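Local coordinates for hypothetical protein BP2299 (PDB 2FQP) that is of unknown function but adopts the cupin double-stranded beta-helix fold and binds a zinc ion, at residues Val42-Glu53 with Asn78-Phe89. Numbering follows the deposited sequence.
Sequences VVPMTTGPLLLE and NVINPSDTEFVF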
ATOM      1  N   VAL A  42       2.204   6.037  -2.020  1.00  9.80           N
ATOM      2  CA  VAL A  42       2.090   5.130  -3.128  1.00  9.41           C
ATOM      3  C   VAL A  42       2.661   3.796  -2.671  1.00 10.57           C
ATOM      4  O   VAL A  42       3.818   3.746  -2.236  1.00  9.12           O
ATOM      5  CB  VAL A  42       2.870   5.671  -4.368  1.00  8.43           C
ATOM      6  CG1 VAL A  42       2.908   4.650  -5.503  1.00 10.44           C
ATOM      7  CG2 VAL A  42       2.291   7.012  -4.829  1.00 13.87           C
ATOM      8  N   VAL A  43       1.842   2.746  -2.725  1.00  8.92           N
ATOM      9  CA  VAL A  43       2.333   1.386  -2.547  1.00  9.37           C
ATOM     10  C   VAL A  43       2.289   0.657  -3.892  1.00 11.16           C
ATOM     11  O   VAL A  43       1.227   0.257  -4.338  1.00 10.77           O
ATOM     12  CB  VAL A  43       1.469   0.580  -1.533  1.00 10.32           C
ATOM     13  CG1 VAL A  43       2.091  -0.784  -1.320  1.00 10.04           C
ATOM     14  CG2 VAL A  43       1.326   1.317  -0.169  1.00 12.03           C
ATOM     15  N   PRO A  44       3.444   0.517  -4.562  1.00  7.66           N
ATOM     16  CA  PRO A  44       3.415  -0.196  -5.823  1.00  9.87           C
ATOM     17  C   PRO A  44       3.048  -1.667  -5.671  1.00  7.77           C
ATOM     18  O   PRO A  44       3.494  -2.321  -4.723  1.00 10.64           O
ATOM     19  CB  PRO A  44       4.858  -0.051  -6.337  1.00 11.07           C
ATOM     20  CG  PRO A  44       5.401   1.098  -5.613  1.00  7.31           C
ATOM     21  CD  PRO A  44       4.801   0.985  -4.253  1.00  7.23           C
HETATM   22  N   MSE A  45       2.251  -2.171  -6.599  1.00 10.28           N
HETATM   23  CA  MSE A  45       1.854  -3.586  -6.626  1.00  9.78           C
HETATM   24  C   MSE A  45       2.584  -4.335  -7.738  1.00 11.83           C
HETATM   25  O   MSE A  45       2.454  -5.543  -7.866  1.00 11.91           O
HETATM   26  CB  MSE A  45       0.346  -3.710  -6.801  1.00 10.49           C
HETATM   27  CG  MSE A  45      -0.525  -3.100  -5.749  1.00  9.12           C
HETATM   28 SE   MSE A  45      -0.079  -3.633  -3.906  1.00 15.42          SE
HETATM   29  CE  MSE A  45      -0.214  -5.465  -4.235  1.00  9.97           C
ATOM     30  N   THR A  46       3.332  -3.590  -8.548  1.00 11.51           N
ATOM     31  CA  THR A  46       4.050  -4.053  -9.704  1.00 12.19           C
ATOM     32  C   THR A  46       5.445  -3.483  -9.605  1.00 13.17           C
ATOM     33  O   THR A  46       5.634  -2.347  -9.190  1.00 11.31           O
ATOM     34  CB  THR A  46       3.441  -3.501 -10.994  1.00 14.20           C
ATOM     35  OG1 THR A  46       2.036  -3.793 -11.037  1.00 16.80           O
ATOM     36  CG2 THR A  46       4.159  -4.065 -12.197  1.00 21.99           C
ATOM     37  N   THR A  47       6.439  -4.271  -9.970  1.00 11.33           N
ATOM     38  CA  THR A  47       7.801  -3.728 -10.088  1.00 12.59           C
ATOM     39  C   THR A  47       7.991  -3.313 -11.527  1.00 12.59           C
ATOM     40  O   THR A  47       7.783  -4.126 -12.461  1.00 11.63           O
ATOM     41  CB  THR A  47       8.827  -4.769  -9.690  1.00 14.90           C
ATOM     42  OG1 THR A  47       8.632  -5.086  -8.305  1.00 13.56           O
ATOM     43  CG2 THR A  47      10.270  -4.277  -9.941  1.00 18.71           C
ATOM     44  N   GLY A  48       8.368  -2.068 -11.738  1.00  8.91           N
ATOM     45  CA  GLY A  48       8.537  -1.581 -13.101  1.00 12.93           C
ATOM     46  C   GLY A  48       8.689  -0.089 -13.170  1.00 12.89           C
ATOM     47  O   GLY A  48       8.465   0.588 -12.157  1.00 14.32           O
ATOM     48  N   PRO A  49       9.056   0.430 -14.354  1.00 12.94           N
ATOM     49  CA  PRO A  49       9.213   1.877 -14.551  1.00 13.04           C
ATOM     50  C   PRO A  49       7.848   2.587 -14.691  1.00 13.81           C
ATOM     51  O   PRO A  49       6.868   2.009 -15.204  1.00 13.02           O
ATOM     52  CB  PRO A  49      10.004   1.953 -15.870  1.00 14.04           C
ATOM     53  CG  PRO A  49       9.527   0.777 -16.643  1.00 15.25           C
ATOM     54  CD  PRO A  49       9.369  -0.324 -15.579  1.00 14.32           C
ATOM     55  N   LEU A  50       7.788   3.830 -14.224  1.00 12.91           N
ATOM     56  CA  LEU A  50       6.728   4.739 -14.583  1.00 13.77           C
ATOM     57  C   LEU A  50       7.388   5.945 -15.201  1.00 16.48           C
ATOM     58  O   LEU A  50       8.531   6.267 -14.857  1.00 13.49           O
ATOM     59  CB  LEU A  50       5.908   5.174 -13.367  1.00 15.58           C
ATOM     60  CG  LEU A  50       4.902   4.150 -12.819  1.00 15.36           C
ATOM     61  CD1 LEU A  50       4.127   4.824 -11.748  1.00 16.99           C
ATOM     62  CD2 LEU A  50       3.997   3.553 -13.856  1.00 17.81           C
ATOM     63  N   LEU A  51       6.676   6.590 -16.125  1.00 12.82           N
ATOM     64  CA  LEU A  51       7.187   7.773 -16.776  1.00 15.48           C
ATOM     65  C   LEU A  51       6.389   8.919 -16.193  1.00 14.10           C
ATOM     66  O   LEU A  51       5.154   8.922 -16.286  1.00 14.23           O
ATOM     67  CB  LEU A  51       7.011   7.658 -18.290  1.00 13.72           C
ATOM     68  CG  LEU A  51       7.428   8.866 -19.130  1.00 18.46           C
ATOM     69  CD1 LEU A  51       8.862   9.226 -18.863  1.00 23.70           C
ATOM     70  CD2 LEU A  51       7.237   8.558 -20.606  1.00 25.99           C
ATOM     71  N   LEU A  52       7.074   9.851 -15.550  1.00 12.15           N
ATOM     72  CA  LEU A  52       6.401  10.972 -14.878  1.00 12.51           C
ATOM     73  C   LEU A  52       6.634  12.254 -15.647  1.00 12.58           C
ATOM     74  O   LEU A  52       7.781  12.671 -15.852  1.00 11.16           O
ATOM     75  CB  LEU A  52       6.884  11.128 -13.446  1.00 14.73           C
ATOM     76  CG  LEU A  52       6.868   9.877 -12.576  1.00 20.52           C
ATOM     77  CD1 LEU A  52       7.684  10.108 -11.296  1.00 28.21           C
ATOM     78  CD2 LEU A  52       5.438   9.502 -12.283  1.00 24.43           C
ATOM     79  N   GLU A  53       5.539  12.864 -16.100  1.00 13.26           N
ATOM     80  CA  GLU A  53       5.592  14.149 -16.849  1.00 13.49           C
ATOM     81  C   GLU A  53       5.187  15.269 -15.927  1.00 13.76           C
ATOM     82  O   GLU A  53       4.111  15.247 -15.366  1.00 15.17           O
ATOM     83  CB  GLU A  53       4.631  14.121 -18.017  1.00 15.77           C
ATOM     84  CG  GLU A  53       5.004  13.052 -19.029  1.00 14.25           C
ATOM     85  CD  GLU A  53       4.172  13.086 -20.309  1.00 18.25           C
ATOM     86  OE1 GLU A  53       2.938  13.342 -20.263  1.00 14.86           O
ATOM     87  OE2 GLU A  53       4.762  12.800 -21.367  1.00 20.87           O
ATOM     88  N   ASN A  78       1.366  14.079 -15.087  1.00  9.37           N
ATOM     89  CA  ASN A  78       0.754  13.032 -15.839  1.00  9.43           C
ATOM     90  C   ASN A  78       1.642  11.807 -15.607  1.00 11.88           C
ATOM     91  O   ASN A  78       2.855  11.901 -15.619  1.00 11.35           O
ATOM     92  CB  ASN A  78       0.649  13.344 -17.328  1.00 11.12           C
ATOM     93  CG  ASN A  78       0.030  12.174 -18.129  1.00 14.23           C
ATOM     94  OD1 ASN A  78      -0.903  11.551 -17.662  1.00 14.72           O
ATOM     95  ND2 ASN A  78       0.598  11.869 -19.317  1.00 15.57           N
ATOM     96  N   VAL A  79       1.034  10.656 -15.373  1.00 10.58           N
ATOM     97  CA  VAL A  79       1.804   9.471 -15.108  1.00 10.22           C
ATOM     98  C   VAL A  79       1.480   8.437 -16.163  1.00  9.86           C
ATOM     99  O   VAL A  79       0.335   8.170 -16.386  1.00 11.77           O
ATOM    100  CB  VAL A  79       1.411   8.855 -13.745  1.00  9.87           C
ATOM    101  CG1 VAL A  79       2.161   7.565 -13.481  1.00  9.66           C
ATOM    102  CG2 VAL A  79       1.704   9.831 -12.634  1.00 11.27           C
ATOM    103  N   ILE A  80       2.505   7.835 -16.725  1.00 10.01           N
ATOM    104  CA  ILE A  80       2.397   6.939 -17.852  1.00 11.22           C
ATOM    105  C   ILE A  80       3.062   5.611 -17.521  1.00 10.21           C
ATOM    106  O   ILE A  80       4.141   5.565 -16.923  1.00 11.11           O
ATOM    107  CB  ILE A  80       3.079   7.539 -19.122  1.00 11.92           C
ATOM    108  CG1 ILE A  80       2.318   8.761 -19.640  1.00 17.79           C
ATOM    109  CG2 ILE A  80       3.177   6.523 -20.265  1.00 13.78           C
ATOM    110  CD1 ILE A  80       3.163   9.614 -20.585  1.00 15.12           C
ATOM    111  N   ASN A  81       2.431   4.518 -17.938  1.00 10.43           N
ATOM    112  CA  ASN A  81       3.003   3.181 -17.877  1.00 11.80           C
ATOM    113  C   ASN A  81       3.650   2.860 -19.242  1.00 12.57           C
ATOM    114  O   ASN A  81       2.933   2.546 -20.193  1.00 12.80           O
ATOM    115  CB  ASN A  81       1.902   2.157 -17.616  1.00 13.28           C
ATOM    116  CG  ASN A  81       2.398   0.749 -17.667  1.00  6.78           C
ATOM    117  OD1 ASN A  81       3.602   0.481 -17.521  1.00 10.92           O
ATOM    118  ND2 ASN A  81       1.466  -0.195 -17.859  1.00  9.12           N
ATOM    119  N   PRO A  82       4.981   2.920 -19.326  1.00 12.70           N
ATOM    120  CA  PRO A  82       5.631   2.752 -20.630  1.00 13.57           C
ATOM    121  C   PRO A  82       5.845   1.281 -21.028  1.00 17.75           C
ATOM    122  O   PRO A  82       6.432   1.003 -22.082  1.00 19.34           O
ATOM    123  CB  PRO A  82       6.973   3.416 -20.405  1.00 15.93           C
ATOM    124  CG  PRO A  82       7.302   3.094 -18.975  1.00 16.33           C
ATOM    125  CD  PRO A  82       5.975   3.170 -18.246  1.00 10.95           C
ATOM    126  N   SER A  83       5.395   0.355 -20.194  1.00 16.19           N
ATOM    127  CA  SER A  83       5.657  -1.062 -20.397  1.00 14.63           C
ATOM    128  C   SER A  83       4.554  -1.743 -21.208  1.00 15.48           C
ATOM    129  O   SER A  83       3.508  -1.178 -21.454  1.00 15.47           O
ATOM    130  CB  SER A  83       5.826  -1.771 -19.060  1.00 16.31           C
ATOM    131  OG  SER A  83       7.001  -1.323 -18.402  1.00 18.59           O
ATOM    132  N   ASP A  84       4.818  -3.003 -21.573  1.00 17.06           N
ATOM    133  CA  ASP A  84       3.933  -3.805 -22.395  1.00 18.21           C
ATOM    134  C   ASP A  84       2.925  -4.614 -21.570  1.00 18.08           C
ATOM    135  O   ASP A  84       2.184  -5.428 -22.130  1.00 16.85           O
ATOM    136  CB  ASP A  84       4.764  -4.788 -23.222  1.00 19.25           C
ATOM    137  CG  ASP A  84       5.577  -4.098 -24.312  1.00 32.05           C
ATOM    138  OD1 ASP A  84       5.099  -3.083 -24.875  1.00 44.05           O
ATOM    139  OD2 ASP A  84       6.692  -4.590 -24.612  1.00 47.60           O
ATOM    140  N   THR A  85       2.927  -4.405 -20.250  1.00 14.54           N
ATOM    141  CA  THR A  85       2.101  -5.119 -19.341  1.00 14.87           C
ATOM    142  C   THR A  85       1.492  -4.137 -18.352  1.00 16.60           C
ATOM    143  O   THR A  85       1.991  -3.013 -18.174  1.00 17.14           O
ATOM    144  CB  THR A  85       2.939  -6.155 -18.541  1.00 17.76           C
ATOM    145  OG1 THR A  85       4.089  -5.506 -17.967  1.00 19.71           O
ATOM    146  CG2 THR A  85       3.385  -7.279 -19.460  1.00 19.34           C
ATOM    147  N   GLU A  86       0.433  -4.596 -17.700  1.00 14.72           N
ATOM    148  CA  GLU A  86      -0.350  -3.769 -16.783  1.00 16.48           C
ATOM    149  C   GLU A  86       0.513  -3.402 -15.614  1.00 14.82           C
ATOM    150  O   GLU A  86       1.294  -4.240 -15.152  1.00 14.69           O
ATOM    151  CB  GLU A  86      -1.567  -4.548 -16.292  1.00 15.28           C
ATOM    152  CG  GLU A  86      -2.495  -3.773 -15.376  1.00 17.55           C
ATOM    153  CD  GLU A  86      -3.794  -4.498 -15.112  1.00 21.39           C
ATOM    154  OE1 GLU A  86      -3.758  -5.736 -15.034  1.00 20.69           O
ATOM    155  OE2 GLU A  86      -4.852  -3.830 -14.999  1.00 24.98           O
ATOM    156  N   PHE A  87       0.375  -2.165 -15.150  1.00 13.35           N
ATOM    157  CA  PHE A  87       1.068  -1.668 -13.962  1.00 10.51           C
ATOM    158  C   PHE A  87       0.038  -1.259 -12.933  1.00  9.98           C
ATOM    159  O   PHE A  87      -0.946  -0.596 -13.260  1.00 11.69           O
ATOM    160  CB  PHE A  87       1.969  -0.453 -14.266  1.00 11.49           C
ATOM    161  CG  PHE A  87       2.887  -0.140 -13.151  1.00  9.83           C
ATOM    162  CD1 PHE A  87       2.443   0.548 -12.024  1.00 12.47           C
ATOM    163  CD2 PHE A  87       4.217  -0.602 -13.184  1.00 12.93           C
ATOM    164  CE1 PHE A  87       3.276   0.774 -10.928  1.00 10.87           C
ATOM    165  CE2 PHE A  87       5.069  -0.350 -12.129  1.00 10.00           C
ATOM    166  CZ  PHE A  87       4.605   0.351 -10.989  1.00 16.13           C
ATOM    167  N   VAL A  88       0.244  -1.668 -11.680  1.00 10.93           N
ATOM    168  CA  VAL A  88      -0.742  -1.394 -10.634  1.00  9.62           C
ATOM    169  C   VAL A  88      -0.061  -0.787  -9.403  1.00 10.74           C
ATOM    170  O   VAL A  88       1.023  -1.196  -9.034  1.00 11.23           O
ATOM    171  CB  VAL A  88      -1.486  -2.691 -10.248  1.00  9.79           C
ATOM    172  CG1 VAL A  88      -2.553  -2.407  -9.164  1.00 10.78           C
ATOM    173  CG2 VAL A  88      -2.099  -3.354 -11.483  1.00 13.34           C
ATOM    174  N   PHE A  89      -0.684   0.246  -8.836  1.00 10.74           N
ATOM    175  CA  PHE A  89      -0.331   0.755  -7.523  1.00  7.97           C
ATOM    176  C   PHE A  89      -1.554   1.160  -6.726  1.00 10.32           C
ATOM    177  O   PHE A  89      -2.629   1.405  -7.283  1.00 11.02           O
ATOM    178  CB  PHE A  89       0.745   1.880  -7.535  1.00  8.01           C
ATOM    179  CG  PHE A  89       0.339   3.182  -8.211  1.00  9.73           C
ATOM    180  CD1 PHE A  89      -0.465   4.141  -7.542  1.00  9.32           C
ATOM    181  CD2 PHE A  89       0.882   3.535  -9.447  1.00  9.85           C
ATOM    182  CE1 PHE A  89      -0.778   5.366  -8.175  1.00 14.66           C
ATOM    183  CE2 PHE A  89       0.589   4.744 -10.046  1.00 14.47           C
ATOM    184  CZ  PHE A  89      -0.248   5.652  -9.430  1.00  9.70           C
TER
HETATM  185  O   HOH W   1       6.008  -0.161 -16.164  1.00 15.77           O
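Leu51-Glu53 pairs with Asn78-Ile80, and Pro44 with Phe89, as two separate antiparallel ladders of the cupin double-stranded beta-helix, one in each of its sheets; both segments cross between the sheets at the same end. Backbone bonds hold the first ladder at its hydrogen-bonded pairs, Leu51 with Ile80 and Glu53 with Asn78. In the second, Met45 N donates to Val88 O, and Val88 N turns to a side chain, Thr46 OG1 (2.9 Å), which a chi1 of -53° sets beside the Thr46 backbone N.

Between the ladders the Phe87 ring is clamped by CH-pi contacts: Leu50 CD2 sits over the centre of one face, 3.9 Å from the centroid, and Thr46 CB covers the opposite face nearer the rim. The other Leu50 branch, CD1, reaches Val79 CG1 (3.8 Å) and Phe89 CE2, joining both sheets in the core; Val79 also lies close to the zinc held by His34, His36 and His77.

A water donates to Asn81 OD1 and accepts from Ser83 OG, while Asn81 OD1 closes an Asx turn with Ser83 N. At the far end, Asn78 ND2, also bonded to Glu30, meets Glu53 OE1 from above the carboxylate plane at 2.9 Å, nearly straight at 175°.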